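Local coordinates for DNA mismatch repair protein MutL (Aquifex aeolicus, PDB 6LZI), which probably binds and hydrolyses ATP during DNA mismatch repair, using an N-terminal ATPase domain of the Bergerat fold, at residues A30-V35 and K50-G55; D60-V65 and K114-E119; R104-Q109 and M131-E136. All blocks are in the same frame, centred on the assembly; numbering follows the deposited sequence.

Contact 1: A30-V35 and K50-G55. With ADP (adenosine-5'-diphosphate), chain H.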
loop_
_atom_site.group_PDB
_atom_site.type_symbol
_atom_site.label_atom_id
_atom_site.label_comp_id
_atom_site.label_asym_id
_atom_site.label_seq_id
_atom_site.Cartn_x
_atom_site.Cartn_y
_atom_site.Cartn_z
ATOM N N ALA A 30 -8.584 0.761 -9.241
ATOM C CA ALA A 30 -8.716 0.342 -10.627
ATOM C C ALA A 30 -8.644 -1.177 -10.811
ATOM O O ALA A 30 -8.462 -1.643 -11.945
ATOM C CB ALA A 30 -7.652 1.010 -11.481
ATOM N N LYS A 31 -8.881 -1.929 -9.732
ATOM C CA LYS A 31 -8.978 -3.389 -9.636
ATOM C C LYS A 31 -7.779 -4.079 -10.239
ATOM O O LYS A 31 -7.886 -5.100 -10.941
ATOM C CB LYS A 31 -10.285 -3.958 -10.212
ATOM C CG LYS A 31 -11.053 -3.183 -11.245
ATOM C CD LYS A 31 -12.428 -3.858 -11.477
ATOM C CE LYS A 31 -12.877 -3.873 -12.935
ATOM N NZ LYS A 31 -11.939 -4.554 -13.905
ATOM N N ALA A 32 -6.605 -3.548 -9.899
ATOM C CA ALA A 32 -5.367 -4.238 -10.271
ATOM C C ALA A 32 -5.239 -5.552 -9.506
ATOM O O ALA A 32 -5.642 -5.660 -8.338
ATOM C CB ALA A 32 -4.185 -3.321 -9.967
ATOM N N THR A 33 -4.740 -6.604 -10.167
ATOM C CA THR A 33 -4.378 -7.823 -9.418
ATOM C C THR A 33 -2.860 -7.978 -9.229
ATOM O O THR A 33 -2.410 -8.902 -8.532
ATOM C CB THR A 33 -4.933 -9.074 -10.128
ATOM O OG1 THR A 33 -4.380 -9.135 -11.432
ATOM C CG2 THR A 33 -6.507 -9.020 -10.213
ATOM N N LYS A 34 -2.059 -7.089 -9.817
ATOM C CA LYS A 34 -0.620 -7.086 -9.630
ATOM C C LYS A 34 -0.200 -5.640 -9.510
ATOM O O LYS A 34 -0.542 -4.842 -10.396
ATOM C CB LYS A 34 0.058 -7.755 -10.838
ATOM C CG LYS A 34 -0.548 -9.132 -11.001
ATOM C CD LYS A 34 0.477 -10.200 -11.319
ATOM C CE LYS A 34 -0.221 -11.591 -11.340
ATOM N NZ LYS A 34 -0.827 -11.830 -12.708
ATOM N N VAL A 35 0.395 -5.301 -8.361
ATOM C CA VAL A 35 0.894 -3.967 -8.084
ATOM C C VAL A 35 2.394 -4.043 -7.839
ATOM O O VAL A 35 2.853 -4.775 -6.953
ATOM C CB VAL A 35 0.179 -3.399 -6.857
ATOM C CG1 VAL A 35 0.807 -2.020 -6.500
ATOM C CG2 VAL A 35 -1.360 -3.278 -7.108
ATOM N N LYS A 50 3.373 0.500 -10.735
ATOM C CA LYS A 50 2.913 -0.119 -11.941
ATOM C C LYS A 50 1.786 -1.038 -11.512
ATOM O O LYS A 50 1.935 -1.788 -10.537
ATOM C CB LYS A 50 3.994 -0.927 -12.565
ATOM C CG LYS A 50 3.560 -1.545 -13.951
ATOM C CD LYS A 50 4.806 -2.303 -14.376
ATOM C CE LYS A 50 4.643 -2.933 -15.763
ATOM N NZ LYS A 50 3.724 -4.064 -15.550
ATOM N N ASP A 51 0.726 -1.038 -12.300
ATOM C CA ASP A 51 -0.395 -1.948 -12.071
ATOM C C ASP A 51 -0.961 -2.453 -13.394
ATOM O O ASP A 51 -0.708 -1.884 -14.485
ATOM C CB ASP A 51 -1.505 -1.246 -11.217
ATOM C CG ASP A 51 -2.297 -0.198 -11.971
ATOM O OD1 ASP A 51 -2.848 -0.485 -13.095
ATOM O OD2 ASP A 51 -2.337 0.980 -11.463
ATOM N N ASN A 52 -1.724 -3.561 -13.289
ATOM C CA ASN A 52 -2.386 -4.181 -14.421
ATOM C C ASN A 52 -3.904 -4.004 -14.320
ATOM O O ASN A 52 -4.656 -4.890 -14.722
ATOM C CB ASN A 52 -2.018 -5.678 -14.498
ATOM C CG ASN A 52 -2.587 -6.470 -13.308
ATOM O OD1 ASN A 52 -3.060 -5.876 -12.318
ATOM N ND2 ASN A 52 -2.607 -7.813 -13.411
ATOM N N GLY A 53 -4.334 -2.875 -13.792
ATOM C CA GLY A 53 -5.743 -2.551 -13.710
ATOM C C GLY A 53 -6.308 -2.103 -15.041
ATOM O O GLY A 53 -5.717 -2.252 -16.114
ATOM N N THR A 54 -7.460 -1.472 -14.950
ATOM C CA THR A 54 -8.218 -1.191 -16.158
ATOM C C THR A 54 -7.629 -0.063 -16.985
ATOM O O THR A 54 -8.084 0.165 -18.104
ATOM C CB THR A 54 -9.664 -0.815 -15.779
ATOM O OG1 THR A 54 -9.663 0.518 -15.253
ATOM C CG2 THR A 54 -10.130 -1.697 -14.713
ATOM N N GLY A 55 -6.684 0.704 -16.420
ATOM C CA GLY A 55 -6.141 1.849 -17.114
ATOM C C GLY A 55 -7.125 3.015 -17.242
ATOM O O GLY A 55 -8.192 3.071 -16.621
HETATM P PB ADP H . -9.212 9.979 -6.695
HETATM O O1B ADP H . -8.532 8.653 -6.751
HETATM O O2B ADP H . -10.429 10.053 -7.653
HETATM O O3B ADP H . -9.616 10.351 -5.286
HETATM P PA ADP H . -6.697 10.752 -7.833
HETATM O O1A ADP H . -6.060 12.086 -8.094
HETATM O O2A ADP H . -5.912 9.834 -6.959
HETATM O O3A ADP H . -8.189 11.097 -7.199
HETATM O "O5'" ADP H . -6.856 9.932 -9.216
HETATM C "C5'" ADP H . -7.736 10.628 -10.100
HETATM C "C4'" ADP H . -8.413 9.652 -11.058
HETATM O "O4'" ADP H . -7.445 9.116 -11.925
HETATM C "C3'" ADP H . -9.105 8.456 -10.436
HETATM O "O3'" ADP H . -10.491 8.790 -10.153
HETATM C "C2'" ADP H . -9.054 7.433 -11.553
HETATM O "O2'" ADP H . -10.177 7.798 -12.420
HETATM C "C1'" ADP H . -7.787 7.793 -12.289
HETATM N N9 ADP H . -6.654 6.964 -11.898
HETATM C C8 ADP H . -5.590 7.313 -11.122
HETATM N N7 ADP H . -4.716 6.279 -11.000
HETATM C C5 ADP H . -5.279 5.262 -11.702
HETATM C C6 ADP H . -4.854 3.883 -11.961
HETATM N N6 ADP H . -3.700 3.412 -11.414
HETATM N N1 ADP H . -5.671 3.113 -12.732
HETATM C C2 ADP H . -6.864 3.642 -13.232
HETATM N N3 ADP H . -7.294 4.889 -13.055
HETATM C C4 ADP H . -6.509 5.713 -12.309
#

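Contact 2: D60-V65 and K114-E119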
loop_
_atom_site.group_PDB
_atom_site.type_symbol
_atom_site.label_atom_id
_atom_site.label_comp_id
_atom_site.label_asym_id
_atom_site.label_seq_id
_atom_site.Cartn_x
_atom_site.Cartn_y
_atom_site.Cartn_z
ATOM N N ASP A 60 -8.985 10.830 -21.007
ATOM C CA ASP A 60 -9.029 11.213 -19.610
ATOM C C ASP A 60 -7.637 11.357 -18.998
ATOM O O ASP A 60 -7.516 11.866 -17.873
ATOM C CB ASP A 60 -9.849 10.189 -18.785
ATOM C CG ASP A 60 -11.321 10.072 -19.239
ATOM O OD1 ASP A 60 -11.947 11.111 -19.551
ATOM O OD2 ASP A 60 -11.868 8.942 -19.290
ATOM N N VAL A 61 -6.582 10.925 -19.702
ATOM C CA VAL A 61 -5.241 10.987 -19.121
ATOM C C VAL A 61 -4.905 12.419 -18.695
ATOM O O VAL A 61 -4.444 12.655 -17.563
ATOM C CB VAL A 61 -4.200 10.411 -20.103
ATOM C CG1 VAL A 61 -2.784 10.663 -19.609
ATOM C CG2 VAL A 61 -4.426 8.929 -20.273
ATOM N N GLU A 62 -5.184 13.411 -19.573
ATOM C CA GLU A 62 -4.743 14.778 -19.267
ATOM C C GLU A 62 -5.471 15.332 -18.045
ATOM O O GLU A 62 -4.874 16.048 -17.222
ATOM C CB GLU A 62 -4.948 15.711 -20.467
ATOM C CG GLU A 62 -3.927 16.843 -20.498
ATOM C CD GLU A 62 -4.401 18.111 -21.221
ATOM O OE1 GLU A 62 -4.901 18.012 -22.366
ATOM O OE2 GLU A 62 -4.273 19.210 -20.629
ATOM N N LYS A 63 -6.733 14.948 -17.897
ATOM C CA LYS A 63 -7.606 15.452 -16.843
ATOM C C LYS A 63 -7.083 15.127 -15.441
ATOM O O LYS A 63 -7.198 15.947 -14.522
ATOM C CB LYS A 63 -9.000 14.854 -17.073
ATOM C CG LYS A 63 -10.142 15.384 -16.221
ATOM C CD LYS A 63 -10.339 14.513 -14.978
ATOM C CE LYS A 63 -10.408 13.026 -15.340
ATOM N NZ LYS A 63 -9.979 12.150 -14.211
ATOM N N VAL A 64 -6.488 13.944 -15.256
ATOM C CA VAL A 64 -6.197 13.471 -13.908
ATOM C C VAL A 64 -5.064 14.226 -13.238
ATOM O O VAL A 64 -4.870 14.066 -12.029
ATOM C CB VAL A 64 -5.882 11.960 -13.920
ATOM C CG1 VAL A 64 -7.009 11.183 -14.560
ATOM C CG2 VAL A 64 -4.561 11.694 -14.630
ATOM N N VAL A 65 -4.307 15.035 -13.969
ATOM C CA VAL A 65 -3.189 15.747 -13.361
ATOM C C VAL A 65 -3.684 16.641 -12.231
ATOM O O VAL A 65 -3.274 17.797 -12.099
ATOM C CB VAL A 65 -2.406 16.575 -14.395
ATOM C CG1 VAL A 65 -1.040 16.976 -13.829
ATOM C CG2 VAL A 65 -2.240 15.787 -15.679
ATOM N N LYS A 114 -1.001 6.089 -23.426
ATOM C CA LYS A 114 -0.688 7.498 -23.510
ATOM C C LYS A 114 0.067 7.920 -22.253
ATOM O O LYS A 114 -0.241 7.485 -21.127
ATOM C CB LYS A 114 -2.003 8.318 -23.720
ATOM C CG LYS A 114 -1.839 9.827 -23.534
ATOM C CD LYS A 114 -3.026 10.627 -23.986
ATOM C CE LYS A 114 -3.609 10.104 -25.285
ATOM N NZ LYS A 114 -2.769 10.143 -26.542
ATOM N N GLU A 115 0.981 8.850 -22.416
ATOM C CA GLU A 115 1.842 9.264 -21.311
ATOM C C GLU A 115 1.780 10.781 -21.163
ATOM O O GLU A 115 1.837 11.496 -22.150
ATOM C CB GLU A 115 3.272 8.810 -21.586
ATOM C CG GLU A 115 4.212 9.418 -20.560
ATOM C CD GLU A 115 5.604 8.979 -20.737
ATOM O OE1 GLU A 115 5.837 7.780 -20.687
ATOM O OE2 GLU A 115 6.470 9.842 -20.951
ATOM N N ILE A 116 1.611 11.265 -19.942
ATOM C CA ILE A 116 1.615 12.705 -19.692
ATOM C C ILE A 116 2.775 13.007 -18.766
ATOM O O ILE A 116 3.121 12.213 -17.880
ATOM C CB ILE A 116 0.279 13.180 -19.083
ATOM C CG1 ILE A 116 0.278 14.693 -18.893
ATOM C CG2 ILE A 116 -0.013 12.507 -17.744
ATOM C CD1 ILE A 116 -1.100 15.333 -19.006
ATOM N N GLU A 117 3.440 14.113 -19.013
ATOM C CA GLU A 117 4.602 14.477 -18.233
ATOM C C GLU A 117 4.381 15.866 -17.632
ATOM O O GLU A 117 3.845 16.768 -18.285
ATOM C CB GLU A 117 5.899 14.442 -19.071
ATOM C CG GLU A 117 7.107 14.831 -18.238
ATOM C CD GLU A 117 8.435 14.683 -18.989
ATOM O OE1 GLU A 117 8.395 14.632 -20.221
ATOM O OE2 GLU A 117 9.504 14.614 -18.348
ATOM N N VAL A 118 4.702 15.998 -16.352
ATOM C CA VAL A 118 4.383 17.228 -15.626
ATOM C C VAL A 118 5.589 17.547 -14.767
ATOM O O VAL A 118 6.213 16.645 -14.205
ATOM C CB VAL A 118 3.110 17.084 -14.759
ATOM C CG1 VAL A 118 2.936 18.261 -13.823
ATOM C CG2 VAL A 118 1.872 16.895 -15.644
ATOM N N GLU A 119 5.893 18.828 -14.616
ATOM C CA GLU A 119 6.896 19.241 -13.662
ATOM C C GLU A 119 6.285 20.303 -12.767
ATOM O O GLU A 119 5.892 21.372 -13.252
ATOM C CB GLU A 119 8.120 19.797 -14.369
ATOM C CG GLU A 119 9.273 20.036 -13.453
ATOM C CD GLU A 119 10.291 20.954 -14.084
ATOM O OE1 GLU A 119 10.281 22.167 -13.760
ATOM O OE2 GLU A 119 11.079 20.453 -14.919
#

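Contact 3: R104-Q109 and M131-E136. With ADP (adenosine-5'-diphosphate), chain H.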
loop_
_atom_site.group_PDB
_atom_site.type_symbol
_atom_site.label_atom_id
_atom_site.label_comp_id
_atom_site.label_asym_id
_atom_site.label_seq_id
_atom_site.Cartn_x
_atom_site.Cartn_y
_atom_site.Cartn_z
ATOM N N ARG A 104 1.850 7.067 -17.339
ATOM C CA ARG A 104 1.480 6.432 -18.588
ATOM C C ARG A 104 0.372 5.419 -18.305
ATOM O O ARG A 104 0.371 4.774 -17.260
ATOM C CB ARG A 104 2.706 5.763 -19.280
ATOM C CG ARG A 104 3.356 4.577 -18.522
ATOM C CD ARG A 104 4.574 4.092 -19.366
ATOM N NE ARG A 104 5.590 5.162 -19.358
ATOM C CZ ARG A 104 6.466 5.319 -18.360
ATOM N NH1 ARG A 104 6.426 4.507 -17.301
ATOM N NH2 ARG A 104 7.379 6.313 -18.383
ATOM N N SER A 105 -0.580 5.305 -19.221
ATOM C CA SER A 105 -1.725 4.389 -19.019
ATOM C C SER A 105 -2.299 3.917 -20.353
ATOM O O SER A 105 -2.424 4.678 -21.323
ATOM C CB SER A 105 -2.855 5.048 -18.198
ATOM O OG SER A 105 -3.835 4.105 -17.836
ATOM N N ARG A 106 -2.636 2.633 -20.391
ATOM C CA ARG A 106 -3.270 2.016 -21.519
ATOM C C ARG A 106 -4.611 1.471 -21.019
ATOM O O ARG A 106 -4.651 0.649 -20.091
ATOM C CB ARG A 106 -2.422 0.895 -22.064
ATOM C CG ARG A 106 -3.099 0.251 -23.304
ATOM C CD ARG A 106 -2.193 -0.881 -23.862
ATOM N NE ARG A 106 -2.952 -1.815 -24.682
ATOM C CZ ARG A 106 -2.427 -2.947 -25.150
ATOM N NH1 ARG A 106 -1.139 -3.208 -24.910
ATOM N NH2 ARG A 106 -3.179 -3.827 -25.813
ATOM N N PHE A 107 -5.672 1.977 -21.606
ATOM C CA PHE A 107 -7.023 1.590 -21.212
ATOM C C PHE A 107 -7.299 0.185 -21.723
ATOM O O PHE A 107 -6.869 -0.190 -22.820
ATOM C CB PHE A 107 -7.985 2.610 -21.838
ATOM C CG PHE A 107 -9.388 2.595 -21.296
ATOM C CD1 PHE A 107 -9.628 2.790 -19.940
ATOM C CD2 PHE A 107 -10.435 2.589 -22.164
ATOM C CE1 PHE A 107 -10.927 2.828 -19.457
ATOM C CE2 PHE A 107 -11.790 2.641 -21.688
ATOM C CZ PHE A 107 -12.005 2.784 -20.332
ATOM N N PHE A 108 -8.091 -0.579 -20.975
ATOM C CA PHE A 108 -8.363 -1.948 -21.396
ATOM C C PHE A 108 -8.946 -2.021 -22.819
ATOM O O PHE A 108 -8.740 -3.023 -23.527
ATOM C CB PHE A 108 -9.277 -2.641 -20.353
ATOM C CG PHE A 108 -10.711 -2.181 -20.402
ATOM C CD1 PHE A 108 -11.106 -1.080 -19.641
ATOM C CD2 PHE A 108 -11.661 -2.891 -21.124
ATOM C CE1 PHE A 108 -12.454 -0.650 -19.672
ATOM C CE2 PHE A 108 -13.001 -2.478 -21.177
ATOM C CZ PHE A 108 -13.393 -1.355 -20.449
ATOM N N GLN A 109 -9.584 -0.963 -23.310
ATOM C CA GLN A 109 -10.186 -1.032 -24.638
ATOM C C GLN A 109 -9.243 -0.592 -25.761
ATOM O O GLN A 109 -9.616 -0.675 -26.932
ATOM C CB GLN A 109 -11.458 -0.170 -24.694
ATOM C CG GLN A 109 -12.380 -0.325 -23.513
ATOM C CD GLN A 109 -13.847 -0.095 -23.865
ATOM O OE1 GLN A 109 -14.310 1.050 -23.960
ATOM N NE2 GLN A 109 -14.590 -1.193 -24.056
ATOM N N MET A 131 2.662 -0.083 -24.328
ATOM C CA MET A 131 2.751 -0.595 -22.964
ATOM C C MET A 131 1.708 -1.674 -22.797
ATOM O O MET A 131 0.791 -1.760 -23.606
ATOM C CB MET A 131 2.514 0.512 -21.930
ATOM C CG MET A 131 1.273 1.295 -22.197
ATOM S SD MET A 131 1.112 2.639 -21.018
ATOM C CE MET A 131 0.923 1.908 -19.427
ATOM N N PRO A 132 1.807 -2.491 -21.748
ATOM C CA PRO A 132 0.681 -3.377 -21.420
ATOM C C PRO A 132 -0.509 -2.574 -20.888
ATOM O O PRO A 132 -0.374 -1.460 -20.371
ATOM C CB PRO A 132 1.235 -4.300 -20.322
ATOM C CG PRO A 132 2.716 -4.042 -20.251
ATOM C CD PRO A 132 2.926 -2.637 -20.779
ATOM N N VAL A 133 -1.691 -3.182 -20.986
ATOM C CA VAL A 133 -2.850 -2.595 -20.316
ATOM C C VAL A 133 -2.543 -2.341 -18.851
ATOM O O VAL A 133 -1.929 -3.171 -18.148
ATOM C CB VAL A 133 -4.085 -3.516 -20.436
ATOM C CG1 VAL A 133 -5.216 -2.912 -19.574
ATOM C CG2 VAL A 133 -4.505 -3.677 -21.858
ATOM N N GLY A 134 -2.945 -1.180 -18.386
ATOM C CA GLY A 134 -2.767 -0.788 -16.990
ATOM C C GLY A 134 -2.097 0.597 -16.900
ATOM O O GLY A 134 -2.146 1.397 -17.833
ATOM N N THR A 135 -1.501 0.900 -15.747
ATOM C CA THR A 135 -1.038 2.263 -15.444
ATOM C C THR A 135 0.295 2.219 -14.737
ATOM O O THR A 135 0.532 1.338 -13.913
ATOM C CB THR A 135 -2.080 2.982 -14.534
ATOM O OG1 THR A 135 -3.340 3.020 -15.212
ATOM C CG2 THR A 135 -1.673 4.392 -14.199
ATOM N N GLU A 136 1.193 3.132 -15.101
ATOM C CA GLU A 136 2.489 3.249 -14.459
ATOM C C GLU A 136 2.698 4.727 -14.143
ATOM O O GLU A 136 2.553 5.567 -15.029
ATOM C CB GLU A 136 3.588 2.710 -15.400
ATOM C CG GLU A 136 4.929 2.763 -14.698
ATOM C CD GLU A 136 5.877 1.799 -15.395
ATOM O OE1 GLU A 136 6.413 0.934 -14.697
ATOM O OE2 GLU A 136 5.854 1.852 -16.636
HETATM P PB ADP H . -9.212 9.979 -6.695
HETATM O O1B ADP H . -8.532 8.653 -6.751
HETATM O O2B ADP H . -10.429 10.053 -7.653
HETATM O O3B ADP H . -9.616 10.351 -5.286
HETATM P PA ADP H . -6.697 10.752 -7.833
HETATM O O1A ADP H . -6.060 12.086 -8.094
HETATM O O2A ADP H . -5.912 9.834 -6.959
HETATM O O3A ADP H . -8.189 11.097 -7.199
HETATM O "O5'" ADP H . -6.856 9.932 -9.216
HETATM C "C5'" ADP H . -7.736 10.628 -10.100
HETATM C "C4'" ADP H . -8.413 9.652 -11.058
HETATM O "O4'" ADP H . -7.445 9.116 -11.925
HETATM C "C3'" ADP H . -9.105 8.456 -10.436
HETATM O "O3'" ADP H . -10.491 8.790 -10.153
HETATM C "C2'" ADP H . -9.054 7.433 -11.553
HETATM O "O2'" ADP H . -10.177 7.798 -12.420
HETATM C "C1'" ADP H . -7.787 7.793 -12.289
HETATM N N9 ADP H . -6.654 6.964 -11.898
HETATM C C8 ADP H . -5.590 7.313 -11.122
HETATM N N7 ADP H . -4.716 6.279 -11.000
HETATM C C5 ADP H . -5.279 5.262 -11.702
HETATM C C6 ADP H . -4.854 3.883 -11.961
HETATM N N6 ADP H . -3.700 3.412 -11.414
HETATM N N1 ADP H . -5.671 3.113 -12.732
HETATM C C2 ADP H . -6.864 3.642 -13.232
HETATM N N3 ADP H . -7.294 4.889 -13.055
HETATM C C4 ADP H . -6.509 5.713 -12.309
#

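Contact 1: A30-V35 and K50-G55
Asn52 turns its carboxamide across the start of the strand at Thr33 and Lys34, and both ends of the amide are used. Its OD1 takes the backbone N of Thr33 at 2.8 Å, in the carbonyl plane and on a lone pair. The same OD1 also takes the N of Lys34 at 3.0 Å, but this donor stands 42° above that plane. At the other end ND2 gives a fairly straight bond, lying close to the amide plane, to Thr33 OG1 (3.0 Å). Setting CG between the backbone N and the carbonyl carbon (chi1 67°) swings the group over those amides, while the methylenes of Lys34 lie obliquely beside it. A leucine here would probably leave the N of Thr33 and of Lys34 without their shared acceptor and the Thr33 hydroxyl without its donor. Next door, Asp51 turns its CB against the methyl of Ala32 (CB to CB 3.6 Å) and sends its carboxylate two ways: OD2 accepts from ADP N6 at 2.8 Å, and OD1 accepts from the N of Gly53 at 2.9 Å, an Asx turn. Gly53 suits its place because a CB would run into the carbonyl O of Ala30. That oxygen instead accepts from Thr54 N at 3.2 Å, and the small methyl of Ala30 can sit against the adenine. The run from Asp51 to Gly55 matches the DxGxG motif of Bergerat-fold ATPases. Lys31, with positive phi, ends helix 16-29 in a Schellman motif, so the chain can turn into strand 34-40, which pairs antiparallel with strand 46-51. Ser27 of that helix also bonds Asp51 OD2, strand 134-140 flanks 46-51 through Thr135, and strand 178-183 flanks 34-40 through Glu178.

Contact 2: D60-V65 and K114-E119
Where Glu62 and Ile116 come nearest, their CA atoms are 6.7 Å apart, so the segment 60-65 lies over one face of strand 114-119 at side-chain distance and no hydrogen bond joins the two backbones. Ile116 is the middle of the contact. Its CG1 stands anti to the backbone N (chi1 -177°) and carries CD1 out from the strand, where the methyl meets Glu62 CG at 3.5 Å and Val65 CG2 at 3.5 Å. Glu62 crosses it at about a right angle and touches with its methylene, its carboxylate lying beyond the contact. The other branch of Ile116, CG2, meets Val61 CG1 at 3.8 Å, the two side chains running alongside in opposed senses. Farther along the strand Val65 and Val118 reach tip to tip, with CG1 of Val65 and CG2 of Val118 only 3.4 Å apart, tighter than usual for two carbons. On the other side of Ile116, Lys114 lays its CD against Val61 CB (4.1 Å) before its bent chain takes the ammonium elsewhere. Branched residues suit this seam because each offers two short arms from one CB, and in Ile116 and Val65 the two arms touch different partners. Leu103 of strand 100-106 adds to the apolar patch by touching both Val61 and Ile116, and Val64, next to Val65, touches the ADP. The intervening Glu115 and Glu117 point to the opposite face of the strand and form salt bridges with Arg127. With no polar pair across it, the contact rests on burial of apolar carbon and on van der Waals fit, without the directionality of hydrogen bonds.

Contact 3: R104-Q109 and M131-E136
Arg104 and Glu136 lie side by side on one face of the paired strands, and Arg104 NH1 meets Glu136 OE2 in a salt bridge of 2.8 Å. The guanidinium and carboxylate planes stand nearly perpendicular, at 86°, and the nitrogen approaches from above the carboxylate plane. Arg104 CG sits between its backbone N and carbonyl carbon (chi1 65°), which brings its aliphatic part against Glu136 CB. On the same face Arg106 stretches out to place NH1 on the carbonyl O of Met131 at 2.7 Å, with that oxygen exactly in the guanidinium plane, while Val133 CG2 lies over one face of the group. Met131 folds back between the two arginines: its SD rests near Ser105 N (3.6 Å) and its CE near Arg104 O. Beneath these side chains strands 100-106 and 134-140 run antiparallel, neighbours in the mixed sheet that backs the nucleotide pocket of the Bergerat fold. Arg104 pairs with Glu136 and Arg106 with Gly134 as hydrogen-bonded pairs. Glycine suits position 134 because a CB at these backbone angles would jam against the carbonyl O of Val133. The non-hydrogen-bonded pair between them turns the opposite face to the ligand: Ser105 OG donates to Thr135 OG1 (2.9 Å), and that hydroxyl lies 3.4 Å from ADP N1. Farther out, Arg104 NH1 also pairs with Glu138 and its NE with Glu115, while Arg48 takes the other oxygen of Glu136; these alternating charges probably fix the rotation of the Arg104 guanidinium. Arg106 NE is held by the carbonyl O of Glu110, in the turn that follows its strand.

How the contacts relate
From the N terminus, contact 1 comes first: 50-55 returns to 30-35 and closes the hairpin of strands 34-40 and 46-51 just after helix 16-29. The chain then opens contact 2 at 60-65, passes through the unmodelled residues 66-89 and helix 91-96, and opens contact 3 at 104-109 before strand 114-119 closes contact 2. Contact 3 closes last, at 131-136, so contacts 2 and 3 cross, while contact 1 stands in series with both. Asp51 with Thr135 joins contacts 1 and 3, and Ser105 with Lys114 joins contacts 3 and 2, tying strands 113-119, 100-106, 134-140, 46-51 and 34-40 into one sheet.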